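Local coordinates for 450aa long hypothetical fmu protein (Pyrococcus horikoshii, PDB 2YXL) that probably acts as an S-adenosyl-L-methionine-dependent RNA methyltransferase that modifies carbon 5 of cytosine, at residues A[14-19]-A[111-116]; A[84-89]-A[127-132]; A[210-215]-A[220-225]; A[228-233]-A[241-246]. All blocks are in the same frame, centred on the assembly; numbering follows the deposited sequence.

In the fold
From the N terminus, interaction 1 opens on helix 12-24 and closes on helix 104-121, spanning a largely helical excursion of 91 residues. Interaction 2 starts inside that span, on helix 84-99, and ends beyond it on helix 124-138, so the two closures cross rather than nest. They touch, tying four helices of the N-terminal region into one bundle. Interactions 3 and 4 follow in series. Interaction 3 closes the short hairpin 212-214/221-225; interaction 4 then folds the loop after that hairpin onto strand 241-243. Both reach the same four-stranded antiparallel sheet and touch each other, whereas their centres lie about 29 to 40 Å from those of the helical pair.

Interaction 1 of 4, residues A[14-19]-A[111-116]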
loop_
_atom_site.group_PDB
_atom_site.type_symbol
_atom_site.label_atom_id
_atom_site.label_comp_id
_atom_site.label_asym_id
_atom_site.label_seq_id
_atom_site.Cartn_x
_atom_site.Cartn_y
_atom_site.Cartn_z
ATOM N N GLY A 14 -17.192 18.178 6.273
ATOM C CA GLY A 14 -17.039 16.902 5.583
ATOM C C GLY A 14 -16.661 17.087 4.127
ATOM O O GLY A 14 -15.848 16.332 3.593
ATOM N N ILE A 15 -17.258 18.096 3.490
ATOM C CA ILE A 15 -16.962 18.433 2.096
ATOM C C ILE A 15 -15.517 18.901 1.951
ATOM O O ILE A 15 -14.818 18.492 1.029
ATOM C CB ILE A 15 -17.951 19.495 1.534
ATOM C CG1 ILE A 15 -19.350 18.889 1.334
ATOM C CG2 ILE A 15 -17.430 20.118 0.230
ATOM C CD1 ILE A 15 -19.443 17.779 0.280
ATOM N N ARG A 16 -15.072 19.745 2.876
ATOM C CA ARG A 16 -13.697 20.233 2.870
ATOM C C ARG A 16 -12.719 19.109 3.191
ATOM O O ARG A 16 -11.563 19.140 2.762
ATOM C CB ARG A 16 -13.523 21.388 3.859
ATOM C CG ARG A 16 -14.325 22.642 3.516
ATOM C CD ARG A 16 -14.005 23.791 4.462
ATOM N NE ARG A 16 -14.538 23.549 5.800
ATOM C CZ ARG A 16 -15.651 24.093 6.282
ATOM N NH1 ARG A 16 -16.370 24.937 5.548
ATOM N NH2 ARG A 16 -16.044 23.790 7.510
ATOM N N ALA A 17 -13.203 18.109 3.927
ATOM C CA ALA A 17 -12.386 16.980 4.364
ATOM C C ALA A 17 -11.935 16.055 3.229
ATOM O O ALA A 17 -10.738 15.779 3.112
ATOM C CB ALA A 17 -13.104 16.188 5.462
ATOM N N ILE A 18 -12.867 15.575 2.402
ATOM C CA ILE A 18 -12.490 14.660 1.311
ATOM C C ILE A 18 -11.706 15.373 0.228
ATOM O O ILE A 18 -10.819 14.778 -0.372
ATOM C CB ILE A 18 -13.676 13.924 0.612
ATOM C CG1 ILE A 18 -15.032 14.396 1.116
ATOM C CG2 ILE A 18 -13.481 12.401 0.662
ATOM C CD1 ILE A 18 -15.593 15.522 0.299
ATOM N N ILE A 19 -12.044 16.635 -0.032
ATOM C CA ILE A 19 -11.301 17.434 -1.002
ATOM C C ILE A 19 -9.836 17.518 -0.580
ATOM O O ILE A 19 -8.947 17.235 -1.382
ATOM C CB ILE A 19 -11.906 18.850 -1.209
ATOM C CG1 ILE A 19 -13.294 18.746 -1.851
ATOM C CG2 ILE A 19 -10.973 19.716 -2.078
ATOM C CD1 ILE A 19 -14.083 20.044 -1.865
ATOM N N ARG A 111 -21.691 23.273 -3.886
ATOM C CA ARG A 111 -21.766 24.520 -4.644
ATOM C C ARG A 111 -21.143 25.702 -3.904
ATOM O O ARG A 111 -20.403 26.483 -4.500
ATOM C CB ARG A 111 -23.211 24.833 -5.057
ATOM C CG ARG A 111 -23.347 26.101 -5.889
ATOM C CD ARG A 111 -24.706 26.221 -6.583
ATOM N NE ARG A 111 -24.806 25.396 -7.789
ATOM C CZ ARG A 111 -24.161 25.627 -8.935
ATOM N NH1 ARG A 111 -23.332 26.659 -9.063
ATOM N NH2 ARG A 111 -24.338 24.810 -9.964
ATOM N N TRP A 112 -21.428 25.820 -2.611
ATOM C CA TRP A 112 -21.018 26.998 -1.853
ATOM C C TRP A 112 -19.781 26.796 -0.982
ATOM O O TRP A 112 -18.887 27.640 -0.982
ATOM C CB TRP A 112 -22.190 27.552 -1.036
ATOM C CG TRP A 112 -23.337 27.962 -1.907
ATOM C CD1 TRP A 112 -24.504 27.282 -2.099
ATOM C CD2 TRP A 112 -23.409 29.129 -2.735
ATOM N NE1 TRP A 112 -25.306 27.958 -2.986
ATOM C CE2 TRP A 112 -24.658 29.095 -3.392
ATOM C CE3 TRP A 112 -22.544 30.203 -2.981
ATOM C CZ2 TRP A 112 -25.064 30.095 -4.281
ATOM C CZ3 TRP A 112 -22.948 31.196 -3.863
ATOM C CH2 TRP A 112 -24.198 31.136 -4.501
ATOM N N LYS A 113 -19.719 25.685 -0.255
ATOM C CA LYS A 113 -18.627 25.474 0.700
ATOM C C LYS A 113 -17.353 24.934 0.044
ATOM O O LYS A 113 -16.250 25.271 0.473
ATOM C CB LYS A 113 -19.065 24.580 1.871
ATOM C CG LYS A 113 -20.484 24.833 2.391
ATOM C CD LYS A 113 -20.714 26.269 2.877
ATOM C CE LYS A 113 -20.419 26.437 4.361
ATOM N NZ LYS A 113 -20.765 27.812 4.817
ATOM N N ALA A 114 -17.510 24.101 -0.985
ATOM C CA ALA A 114 -16.368 23.561 -1.735
ATOM C C ALA A 114 -15.709 24.633 -2.595
ATOM O O ALA A 114 -14.481 24.736 -2.637
ATOM C CB ALA A 114 -16.796 22.381 -2.599
ATOM N N SER A 115 -16.535 25.424 -3.280
ATOM C CA SER A 115 -16.061 26.544 -4.085
ATOM C C SER A 115 -15.250 27.512 -3.241
ATOM O O SER A 115 -14.180 27.959 -3.656
ATOM C CB SER A 115 -17.236 27.285 -4.719
ATOM O OG SER A 115 -17.877 26.483 -5.692
ATOM N N ASP A 116 -15.767 27.821 -2.055
ATOM C CA ASP A 116 -15.122 28.759 -1.147
ATOM C C ASP A 116 -13.818 28.199 -0.594
ATOM O O ASP A 116 -12.823 28.922 -0.489
ATOM C CB ASP A 116 -16.063 29.126 0.001
ATOM C CG ASP A 116 -15.614 30.363 0.755
ATOM O OD1 ASP A 116 -15.027 31.277 0.129
ATOM O OD2 ASP A 116 -15.858 30.426 1.977
HETATM O O HOH W 1 -15.723 26.437 2.826
#
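Ile15 meets the second helix through its CG2 branch, which lies 3.7 Å from Ala114 CB. Its chi1 of -71° keeps CG1 beside the backbone N and turns CG2 anti to that N, against the alanine methyl; Asn109 and Leu110 of helix 104-121 border the same side chain. Arg16 relies on a water instead. Its NH1 donates to this water, which sits at the edge of the guanidinium and in its plane, 3.2 Å from NH1. The water in turn donates to Lys113 O at 2.7 Å, so a carbonyl and a guanidinium are joined without touching. Helices 12-24 and 104-121 cross here at -44° between local axes 9.2 Å apart, within an all-helical N-terminal region consistent with the NusB-like domain of bacterial RsmB. The Lys113 chain leads its amine away, leaving Lys113 NZ 5.3 Å from Arg16 NH1, and nearby Asp116 probably tempers these like charges. One turn beyond Ile15, Ile19 extends CD1 to within 3.7 Å of Ala114 CB, so that one small methyl receives branches from two isoleucines. Val92 of helix 84-99 and Ile118 also pack on Ile19, while Phe130 of helix 124-138 touches Ala114.

Interaction 2 of 4, residues A[84-89]-A[127-132]; sequences PWLRAA and GMYFWD
Leu86 holds CG anti to its backbone N (chi1 -176°), and Tyr129 and Phe130 do the same with chi1 near 180°, which brings a forked methyl pair up to two successive aromatic side chains. The setting is a helix-helix interface in the N-terminal helical bundle: helices 84-99 and 124-138 run in roughly the same direction, 23° apart, their local axes separated by 10.5 Å. Leu86 crosses Tyr129 at about a right angle, its CD2 lying 3.5 Å from Tyr129 CD2 and approaching the ring obliquely. The other branch slides past Phe130 in the opposite sense, with Leu86 CD1 3.9 Å from Phe130 CB. A turn further along, the Ala89 methyl points at the phenyl group, also at an oblique angle, and its small size admits the ring between the helices. Ser115 and Ile118 of helix 104-121 and Leu90 and Ala93 of helix 84-99 enclose it further. Were Phe130 an alanine, a gap would probably open where three helices meet, and the Ala89 methyl would lose its aromatic partner. Phe130 CE1 lies 3.7 Å from Ala89 CB and equally close to the carbonyl oxygen Ala89 O.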
loop_
_atom_site.group_PDB
_atom_site.type_symbol
_atom_site.label_atom_id
_atom_site.label_comp_id
_atom_site.label_asym_id
_atom_site.label_seq_id
_atom_site.Cartn_x
_atom_site.Cartn_y
_atom_site.Cartn_z
ATOM N N PRO A 84 -4.144 21.621 -8.449
ATOM C CA PRO A 84 -4.371 20.427 -7.618
ATOM C C PRO A 84 -5.659 20.466 -6.785
ATOM O O PRO A 84 -6.295 19.420 -6.592
ATOM C CB PRO A 84 -3.158 20.404 -6.680
ATOM C CG PRO A 84 -2.154 21.275 -7.302
ATOM C CD PRO A 84 -2.890 22.308 -8.081
ATOM N N TRP A 85 -6.032 21.646 -6.291
ATOM C CA TRP A 85 -7.252 21.782 -5.487
ATOM C C TRP A 85 -8.489 21.674 -6.366
ATOM O O TRP A 85 -9.483 21.053 -5.975
ATOM C CB TRP A 85 -7.254 23.087 -4.674
ATOM C CG TRP A 85 -6.218 23.072 -3.595
ATOM C CD1 TRP A 85 -4.969 23.622 -3.649
ATOM C CD2 TRP A 85 -6.323 22.440 -2.313
ATOM N NE1 TRP A 85 -4.295 23.385 -2.477
ATOM C CE2 TRP A 85 -5.101 22.662 -1.638
ATOM C CE3 TRP A 85 -7.331 21.713 -1.667
ATOM C CZ2 TRP A 85 -4.861 22.185 -0.346
ATOM C CZ3 TRP A 85 -7.091 21.238 -0.380
ATOM C CH2 TRP A 85 -5.863 21.473 0.264
ATOM N N LEU A 86 -8.414 22.270 -7.556
ATOM C CA LEU A 86 -9.483 22.157 -8.540
ATOM C C LEU A 86 -9.683 20.702 -8.958
ATOM O O LEU A 86 -10.803 20.194 -8.906
ATOM C CB LEU A 86 -9.205 23.040 -9.757
ATOM C CG LEU A 86 -10.287 23.113 -10.838
ATOM C CD1 LEU A 86 -11.636 23.582 -10.283
ATOM C CD2 LEU A 86 -9.830 24.028 -11.962
ATOM N N ARG A 87 -8.595 20.033 -9.346
ATOM C CA ARG A 87 -8.650 18.625 -9.740
ATOM C C ARG A 87 -9.287 17.757 -8.653
ATOM O O ARG A 87 -10.152 16.936 -8.946
ATOM C CB ARG A 87 -7.257 18.094 -10.114
ATOM C CG ARG A 87 -7.217 16.587 -10.410
ATOM C CD ARG A 87 -5.914 16.128 -11.069
ATOM N NE ARG A 87 -4.728 16.441 -10.270
ATOM C CZ ARG A 87 -3.919 17.477 -10.492
ATOM N NH1 ARG A 87 -2.874 17.674 -9.706
ATOM N NH2 ARG A 87 -4.149 18.315 -11.495
ATOM N N ALA A 88 -8.853 17.949 -7.408
ATOM C CA ALA A 88 -9.394 17.215 -6.267
ATOM C C ALA A 88 -10.886 17.487 -6.083
ATOM O O ALA A 88 -11.666 16.557 -5.875
ATOM C CB ALA A 88 -8.622 17.555 -4.998
ATOM N N ALA A 89 -11.285 18.754 -6.179
ATOM C CA ALA A 89 -12.695 19.119 -6.032
ATOM C C ALA A 89 -13.548 18.506 -7.141
ATOM O O ALA A 89 -14.635 17.983 -6.874
ATOM C CB ALA A 89 -12.865 20.626 -5.991
ATOM N N GLY A 127 -12.220 28.825 -7.572
ATOM C CA GLY A 127 -13.509 28.537 -6.950
ATOM C C GLY A 127 -14.662 28.898 -7.869
ATOM O O GLY A 127 -15.646 28.159 -7.959
ATOM N N MET A 128 -14.532 30.034 -8.554
ATOM C CA MET A 128 -15.530 30.492 -9.521
ATOM C C MET A 128 -15.663 29.515 -10.685
ATOM O O MET A 128 -16.774 29.159 -11.079
ATOM C CB MET A 128 -15.189 31.892 -10.051
ATOM C CG MET A 128 -15.518 33.035 -9.106
ATOM S SD MET A 128 -14.899 34.613 -9.734
ATOM C CE MET A 128 -15.240 35.685 -8.342
ATOM N N TYR A 129 -14.524 29.087 -11.223
ATOM C CA TYR A 129 -14.483 28.125 -12.322
ATOM C C TYR A 129 -15.169 26.810 -11.936
ATOM O O TYR A 129 -15.921 26.242 -12.730
ATOM C CB TYR A 129 -13.032 27.893 -12.759
ATOM C CG TYR A 129 -12.852 26.911 -13.895
ATOM C CD1 TYR A 129 -13.092 27.285 -15.217
ATOM C CD2 TYR A 129 -12.423 25.613 -13.649
ATOM C CE1 TYR A 129 -12.921 26.379 -16.263
ATOM C CE2 TYR A 129 -12.244 24.703 -14.680
ATOM C CZ TYR A 129 -12.497 25.090 -15.981
ATOM O OH TYR A 129 -12.316 24.177 -16.996
ATOM N N PHE A 130 -14.908 26.346 -10.716
ATOM C CA PHE A 130 -15.575 25.171 -10.160
ATOM C C PHE A 130 -17.083 25.386 -10.102
ATOM O O PHE A 130 -17.856 24.550 -10.569
ATOM C CB PHE A 130 -15.037 24.860 -8.762
ATOM C CG PHE A 130 -15.673 23.654 -8.118
ATOM C CD1 PHE A 130 -15.320 22.367 -8.518
ATOM C CD2 PHE A 130 -16.618 23.806 -7.108
ATOM C CE1 PHE A 130 -15.902 21.253 -7.928
ATOM C CE2 PHE A 130 -17.206 22.695 -6.507
ATOM C CZ PHE A 130 -16.849 21.417 -6.916
ATOM N N TRP A 131 -17.477 26.523 -9.532
ATOM C CA TRP A 131 -18.870 26.925 -9.402
ATOM C C TRP A 131 -19.587 26.892 -10.754
ATOM O O TRP A 131 -20.724 26.421 -10.847
ATOM C CB TRP A 131 -18.930 28.330 -8.795
ATOM C CG TRP A 131 -20.267 28.731 -8.254
ATOM C CD1 TRP A 131 -20.723 28.550 -6.978
ATOM C CD2 TRP A 131 -21.315 29.397 -8.965
ATOM N NE1 TRP A 131 -21.992 29.059 -6.851
ATOM C CE2 TRP A 131 -22.383 29.584 -8.054
ATOM C CE3 TRP A 131 -21.460 29.851 -10.282
ATOM C CZ2 TRP A 131 -23.584 30.208 -8.419
ATOM C CZ3 TRP A 131 -22.654 30.477 -10.647
ATOM C CH2 TRP A 131 -23.701 30.645 -9.715
ATOM N N ASP A 132 -18.903 27.373 -11.792
ATOM C CA ASP A 132 -19.417 27.384 -13.163
ATOM C C ASP A 132 -19.582 25.988 -13.776
ATOM O O ASP A 132 -20.348 25.818 -14.725
ATOM C CB ASP A 132 -18.512 28.229 -14.071
ATOM C CG ASP A 132 -18.687 29.721 -13.860
ATOM O OD1 ASP A 132 -19.724 30.144 -13.299
ATOM O OD2 ASP A 132 -17.788 30.485 -14.272
#

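Interaction 3 of 4, residues A[210-215]-A[220-225]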
loop_
_atom_site.group_PDB
_atom_site.type_symbol
_atom_site.label_atom_id
_atom_site.label_comp_id
_atom_site.label_asym_id
_atom_site.label_seq_id
_atom_site.Cartn_x
_atom_site.Cartn_y
_atom_site.Cartn_z
ATOM N N VAL A 210 -13.823 -2.065 18.746
ATOM C CA VAL A 210 -13.044 -2.571 17.618
ATOM C C VAL A 210 -13.265 -4.066 17.409
ATOM O O VAL A 210 -12.992 -4.879 18.293
ATOM C CB VAL A 210 -11.526 -2.264 17.770
ATOM C CG1 VAL A 210 -10.752 -2.743 16.552
ATOM C CG2 VAL A 210 -11.293 -0.774 17.983
ATOM N N GLU A 211 -13.770 -4.406 16.227
ATOM C CA GLU A 211 -13.973 -5.786 15.812
ATOM C C GLU A 211 -12.636 -6.367 15.344
ATOM O O GLU A 211 -11.976 -5.800 14.465
ATOM C CB GLU A 211 -15.010 -5.828 14.691
ATOM C CG GLU A 211 -15.528 -7.211 14.329
ATOM C CD GLU A 211 -16.710 -7.159 13.364
ATOM O OE1 GLU A 211 -17.127 -8.234 12.881
ATOM O OE2 GLU A 211 -17.227 -6.051 13.090
ATOM N N VAL A 212 -12.242 -7.491 15.943
ATOM C CA VAL A 212 -10.926 -8.092 15.711
ATOM C C VAL A 212 -11.035 -9.542 15.229
ATOM O O VAL A 212 -11.784 -10.340 15.798
ATOM C CB VAL A 212 -10.051 -8.060 16.994
ATOM C CG1 VAL A 212 -8.594 -8.373 16.665
ATOM C CG2 VAL A 212 -10.158 -6.710 17.699
ATOM N N VAL A 213 -10.290 -9.868 14.174
ATOM C CA VAL A 213 -10.177 -11.250 13.699
ATOM C C VAL A 213 -8.707 -11.658 13.554
ATOM O O VAL A 213 -7.934 -11.029 12.832
ATOM C CB VAL A 213 -10.991 -11.516 12.390
ATOM C CG1 VAL A 213 -10.725 -10.453 11.341
ATOM C CG2 VAL A 213 -10.701 -12.912 11.829
ATOM N N ARG A 214 -8.344 -12.714 14.271
ATOM C CA ARG A 214 -6.984 -13.215 14.319
ATOM C C ARG A 214 -6.671 -14.036 13.068
ATOM O O ARG A 214 -7.493 -14.840 12.626
ATOM C CB ARG A 214 -6.807 -14.063 15.581
ATOM C CG ARG A 214 -5.369 -14.319 15.955
ATOM C CD ARG A 214 -5.246 -14.953 17.322
ATOM N NE ARG A 214 -3.837 -15.146 17.645
ATOM C CZ ARG A 214 -3.374 -15.779 18.716
ATOM N NH1 ARG A 214 -2.063 -15.879 18.886
ATOM N NH2 ARG A 214 -4.206 -16.305 19.613
ATOM N N SER A 215 -5.485 -13.817 12.500
ATOM C CA SER A 215 -5.028 -14.563 11.324
ATOM C C SER A 215 -4.741 -16.020 11.659
ATOM O O SER A 215 -4.133 -16.321 12.685
ATOM C CB SER A 215 -3.776 -13.920 10.724
ATOM O OG SER A 215 -3.077 -14.830 9.884
ATOM N N THR A 220 0.139 -13.768 15.036
ATOM C CA THR A 220 0.509 -12.442 15.536
ATOM C C THR A 220 -0.097 -11.327 14.681
ATOM O O THR A 220 0.006 -10.145 15.025
ATOM C CB THR A 220 2.037 -12.257 15.651
ATOM O OG1 THR A 220 2.673 -12.709 14.452
ATOM C CG2 THR A 220 2.581 -13.032 16.835
ATOM N N ILE A 221 -0.731 -11.715 13.575
ATOM C CA ILE A 221 -1.432 -10.779 12.699
ATOM C C ILE A 221 -2.916 -10.693 13.069
ATOM O O ILE A 221 -3.591 -11.716 13.235
ATOM C CB ILE A 221 -1.252 -11.151 11.195
ATOM C CG1 ILE A 221 0.189 -10.876 10.730
ATOM C CG2 ILE A 221 -2.269 -10.423 10.302
ATOM C CD1 ILE A 221 0.552 -9.394 10.573
ATOM N N LEU A 222 -3.408 -9.466 13.206
ATOM C CA LEU A 222 -4.813 -9.227 13.499
ATOM C C LEU A 222 -5.432 -8.344 12.439
ATOM O O LEU A 222 -4.835 -7.352 12.015
ATOM C CB LEU A 222 -4.982 -8.563 14.871
ATOM C CG LEU A 222 -4.306 -9.172 16.103
ATOM C CD1 LEU A 222 -4.409 -8.203 17.267
ATOM C CD2 LEU A 222 -4.899 -10.530 16.466
ATOM N N LYS A 223 -6.634 -8.707 12.009
ATOM C CA LYS A 223 -7.425 -7.825 11.166
ATOM C C LYS A 223 -8.430 -7.093 12.048
ATOM O O LYS A 223 -9.186 -7.718 12.793
ATOM C CB LYS A 223 -8.100 -8.598 10.032
ATOM C CG LYS A 223 -7.101 -9.174 9.025
ATOM C CD LYS A 223 -7.768 -10.053 7.965
ATOM C CE LYS A 223 -6.770 -10.458 6.860
ATOM N NZ LYS A 223 -5.741 -11.463 7.308
ATOM N N ILE A 224 -8.391 -5.766 11.996
ATOM C CA ILE A 224 -9.307 -4.933 12.769
ATOM C C ILE A 224 -10.190 -4.106 11.839
ATOM O O ILE A 224 -9.728 -3.611 10.811
ATOM C CB ILE A 224 -8.574 -4.035 13.811
ATOM C CG1 ILE A 224 -7.662 -3.003 13.132
ATOM C CG2 ILE A 224 -7.791 -4.896 14.805
ATOM C CD1 ILE A 224 -7.188 -1.880 14.050
ATOM N N LYS A 225 -11.464 -3.982 12.197
ATOM C CA LYS A 225 -12.424 -3.250 11.381
ATOM C C LYS A 225 -12.338 -1.760 11.695
ATOM O O LYS A 225 -12.619 -1.335 12.819
ATOM C CB LYS A 225 -13.847 -3.778 11.617
ATOM C CG LYS A 225 -14.846 -3.423 10.517
ATOM C CD LYS A 225 -16.175 -4.131 10.737
ATOM C CE LYS A 225 -16.988 -4.251 9.454
ATOM N NZ LYS A 225 -17.627 -2.967 9.048
#
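Val212 lies alongside Ile224, both side chains pointing the same way, with Val212 CG1 4.0 Å from Ile224 CG2. Val210 comes to the same isoleucine at a slant and places CG1 3.7 Å from Ile224 CB. The chi1 of 65° sets Ile224 CG1 between its backbone N and carbonyl carbon and puts CG2 anti to that carbon, on the side of the two valines. Arg214 and Leu222 continue this face, Arg214 CG resting 3.9 Å from Leu222 CD2, and helix 198-207 covers it through Val198, Ile202 and Leu205. The guanidinium itself is directed elsewhere, Arg214 NE donating to Pro219 O.

Val213 and Lys223 form the hydrogen-bonded pair between these two couples, and their side chains occupy the other face. Val213 N bonds to Lys223 O at 2.8 Å, nearly straight at 170°, and Lys223 N returns the bond to Val213 O. Further bonds run from Lys225 N to Glu211 O at 3.0 Å and from Ser215 N to Ile221 O at 2.9 Å. At the open end Glu211 and Lys225 lie side by side, yet Glu211 OE2 stays 5.1 Å from Lys225 NZ, which makes its salt bridge with Glu185. Near the turn, Ser215 OG is gripped by three partners: Arg217 N, Val218 N and Glu246 OE1. Strand 212-214 is an outer strand of the four-stranded sheet, and 221-225 joins it to 186-191; the pair is the hairpin of the second and third strands of a ferredoxin-like domain, sheet order 2-3-1-4.

Interaction 4 of 4, residues A[228-233]-A[241-246]; sequences YNFDTS and IIVQEE
Apolar contacts alone join the two segments, and Phe230 carries most of them. Its CZ approaches Val243 CG2 at 3.6 Å, the two side chains crossing at about a right angle and the methyl lying oblique to the ring. Ile241 CD1 sits at the ring's edge, near its plane, 3.9 Å from Phe230 CE2. The same methyl lies 4.3 Å from Tyr228 CE2, so one isoleucine tip serves both aromatics. Ring against ring, Tyr228 CD2 hangs 3.7 Å above the centre of one Phe230 face, and Phe236 makes a further edge-to-face contact with Phe230. The loop leaving strand 221-225 is thereby folded onto strand 241-243, the fourth strand, at the edge of the ferredoxin-like sheet away from strand 212-214; its Val243 side chain lies about 8 Å from Gly272 of the predicted cofactor-binding loop. If an alanine stood in place of Phe230, Val243 CG2 would probably lose its aromatic partner, Ile241 CD1 would keep only that of Tyr228, and the Tyr228 ring would lose the face it rests on. Among polar contacts, Tyr228 OH and Ser233 OG are hydrogen-bonded at 2.7 Å, which ties down the far end of the tyrosine. Ser233 is also the N-cap of helix 234-237, its OG receiving Phe236 N. A weak bond links Asn229 ND2 to Asp231 OD1 within the loop.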
loop_
_atom_site.group_PDB
_atom_site.type_symbol
_atom_site.label_atom_id
_atom_site.label_comp_id
_atom_site.label_asym_id
_atom_site.label_seq_id
_atom_site.Cartn_x
_atom_site.Cartn_y
_atom_site.Cartn_z
ATOM N N TYR A 228 -9.901 3.284 12.794
ATOM C CA TYR A 228 -9.090 3.176 13.998
ATOM C C TYR A 228 -8.013 4.255 14.030
ATOM O O TYR A 228 -7.159 4.326 13.141
ATOM C CB TYR A 228 -8.458 1.786 14.085
ATOM C CG TYR A 228 -7.726 1.514 15.379
ATOM C CD1 TYR A 228 -8.423 1.157 16.532
ATOM C CD2 TYR A 228 -6.334 1.601 15.447
ATOM C CE1 TYR A 228 -7.757 0.901 17.724
ATOM C CE2 TYR A 228 -5.658 1.345 16.634
ATOM C CZ TYR A 228 -6.376 0.994 17.768
ATOM O OH TYR A 228 -5.720 0.736 18.949
ATOM N N ASN A 229 -8.065 5.090 15.064
ATOM C CA ASN A 229 -7.106 6.174 15.236
ATOM C C ASN A 229 -5.823 5.691 15.915
ATOM O O ASN A 229 -5.831 5.327 17.093
ATOM C CB ASN A 229 -7.745 7.324 16.022
ATOM C CG ASN A 229 -6.965 8.627 15.908
ATOM O OD1 ASN A 229 -7.365 9.646 16.473
ATOM N ND2 ASN A 229 -5.853 8.602 15.180
ATOM N N PHE A 230 -4.729 5.697 15.157
ATOM C CA PHE A 230 -3.435 5.205 15.637
ATOM C C PHE A 230 -2.676 6.194 16.525
ATOM O O PHE A 230 -1.931 5.777 17.415
ATOM C CB PHE A 230 -2.551 4.766 14.464
ATOM C CG PHE A 230 -2.952 3.446 13.859
ATOM C CD1 PHE A 230 -3.667 3.400 12.665
ATOM C CD2 PHE A 230 -2.608 2.247 14.479
ATOM C CE1 PHE A 230 -4.038 2.177 12.098
ATOM C CE2 PHE A 230 -2.977 1.021 13.923
ATOM C CZ PHE A 230 -3.694 0.987 12.731
ATOM N N ASP A 231 -2.857 7.493 16.285
ATOM C CA ASP A 231 -2.157 8.520 17.073
ATOM C C ASP A 231 -2.848 8.875 18.399
ATOM O O ASP A 231 -2.415 9.790 19.105
ATOM C CB ASP A 231 -1.844 9.780 16.239
ATOM C CG ASP A 231 -3.022 10.251 15.402
ATOM O OD1 ASP A 231 -3.433 9.519 14.477
ATOM O OD2 ASP A 231 -3.521 11.369 15.651
ATOM N N THR A 232 -3.913 8.146 18.729
ATOM C CA THR A 232 -4.554 8.237 20.045
ATOM C C THR A 232 -4.623 6.858 20.707
ATOM O O THR A 232 -5.077 6.726 21.847
ATOM C CB THR A 232 -5.977 8.845 19.971
ATOM O OG1 THR A 232 -6.780 8.086 19.060
ATOM C CG2 THR A 232 -5.932 10.303 19.527
ATOM N N SER A 233 -4.167 5.840 19.981
ATOM C CA SER A 233 -4.152 4.463 20.469
ATOM C C SER A 233 -3.047 4.235 21.496
ATOM O O SER A 233 -1.886 4.586 21.261
ATOM C CB SER A 233 -3.982 3.489 19.302
ATOM O OG SER A 233 -3.617 2.198 19.761
ATOM N N ILE A 241 1.832 -2.591 18.675
ATOM C CA ILE A 241 1.296 -2.937 17.352
ATOM C C ILE A 241 1.876 -2.086 16.217
ATOM O O ILE A 241 2.235 -0.921 16.416
ATOM C CB ILE A 241 -0.258 -2.849 17.301
ATOM C CG1 ILE A 241 -0.745 -1.430 17.627
ATOM C CG2 ILE A 241 -0.895 -3.884 18.226
ATOM C CD1 ILE A 241 -2.099 -1.092 17.040
ATOM N N ILE A 242 1.950 -2.682 15.028
ATOM C CA ILE A 242 2.422 -2.001 13.820
ATOM C C ILE A 242 1.582 -2.444 12.616
ATOM O O ILE A 242 1.189 -3.609 12.526
ATOM C CB ILE A 242 3.947 -2.252 13.574
ATOM C CG1 ILE A 242 4.458 -1.435 12.378
ATOM C CG2 ILE A 242 4.253 -3.754 13.417
ATOM C CD1 ILE A 242 5.983 -1.341 12.276
ATOM N N VAL A 243 1.294 -1.514 11.708
ATOM C CA VAL A 243 0.522 -1.826 10.502
ATOM C C VAL A 243 1.361 -2.662 9.538
ATOM O O VAL A 243 2.395 -2.210 9.053
ATOM C CB VAL A 243 0.008 -0.546 9.778
ATOM C CG1 VAL A 243 -0.810 -0.909 8.539
ATOM C CG2 VAL A 243 -0.826 0.312 10.720
ATOM N N GLN A 244 0.913 -3.886 9.279
ATOM C CA GLN A 244 1.585 -4.786 8.345
ATOM C C GLN A 244 0.597 -5.807 7.796
ATOM O O GLN A 244 -0.222 -6.350 8.538
ATOM C CB GLN A 244 2.764 -5.509 9.020
ATOM C CG GLN A 244 3.541 -6.426 8.080
ATOM C CD GLN A 244 4.754 -7.083 8.721
ATOM O OE1 GLN A 244 4.634 -7.844 9.686
ATOM N NE2 GLN A 244 5.932 -6.813 8.163
ATOM N N GLU A 245 0.693 -6.067 6.495
ATOM C CA GLU A 245 -0.107 -7.094 5.839
ATOM C C GLU A 245 0.367 -8.483 6.238
ATOM O O GLU A 245 1.539 -8.676 6.567
ATOM C CB GLU A 245 -0.048 -6.944 4.316
ATOM C CG GLU A 245 -0.608 -5.627 3.774
ATOM C CD GLU A 245 -2.107 -5.451 4.014
ATOM O OE1 GLU A 245 -2.820 -6.445 4.288
ATOM O OE2 GLU A 245 -2.579 -4.301 3.920
ATOM N N GLU A 246 -0.555 -9.445 6.207
ATOM C CA GLU A 246 -0.242 -10.835 6.533
ATOM C C GLU A 246 0.917 -11.370 5.681
ATOM O O GLU A 246 1.845 -11.988 6.207
ATOM C CB GLU A 246 -1.486 -11.719 6.380
ATOM C CG GLU A 246 -1.310 -13.145 6.891
ATOM C CD GLU A 246 -2.454 -14.054 6.488
ATOM O OE1 GLU A 246 -3.321 -14.338 7.343
ATOM O OE2 GLU A 246 -2.504 -14.476 5.315
#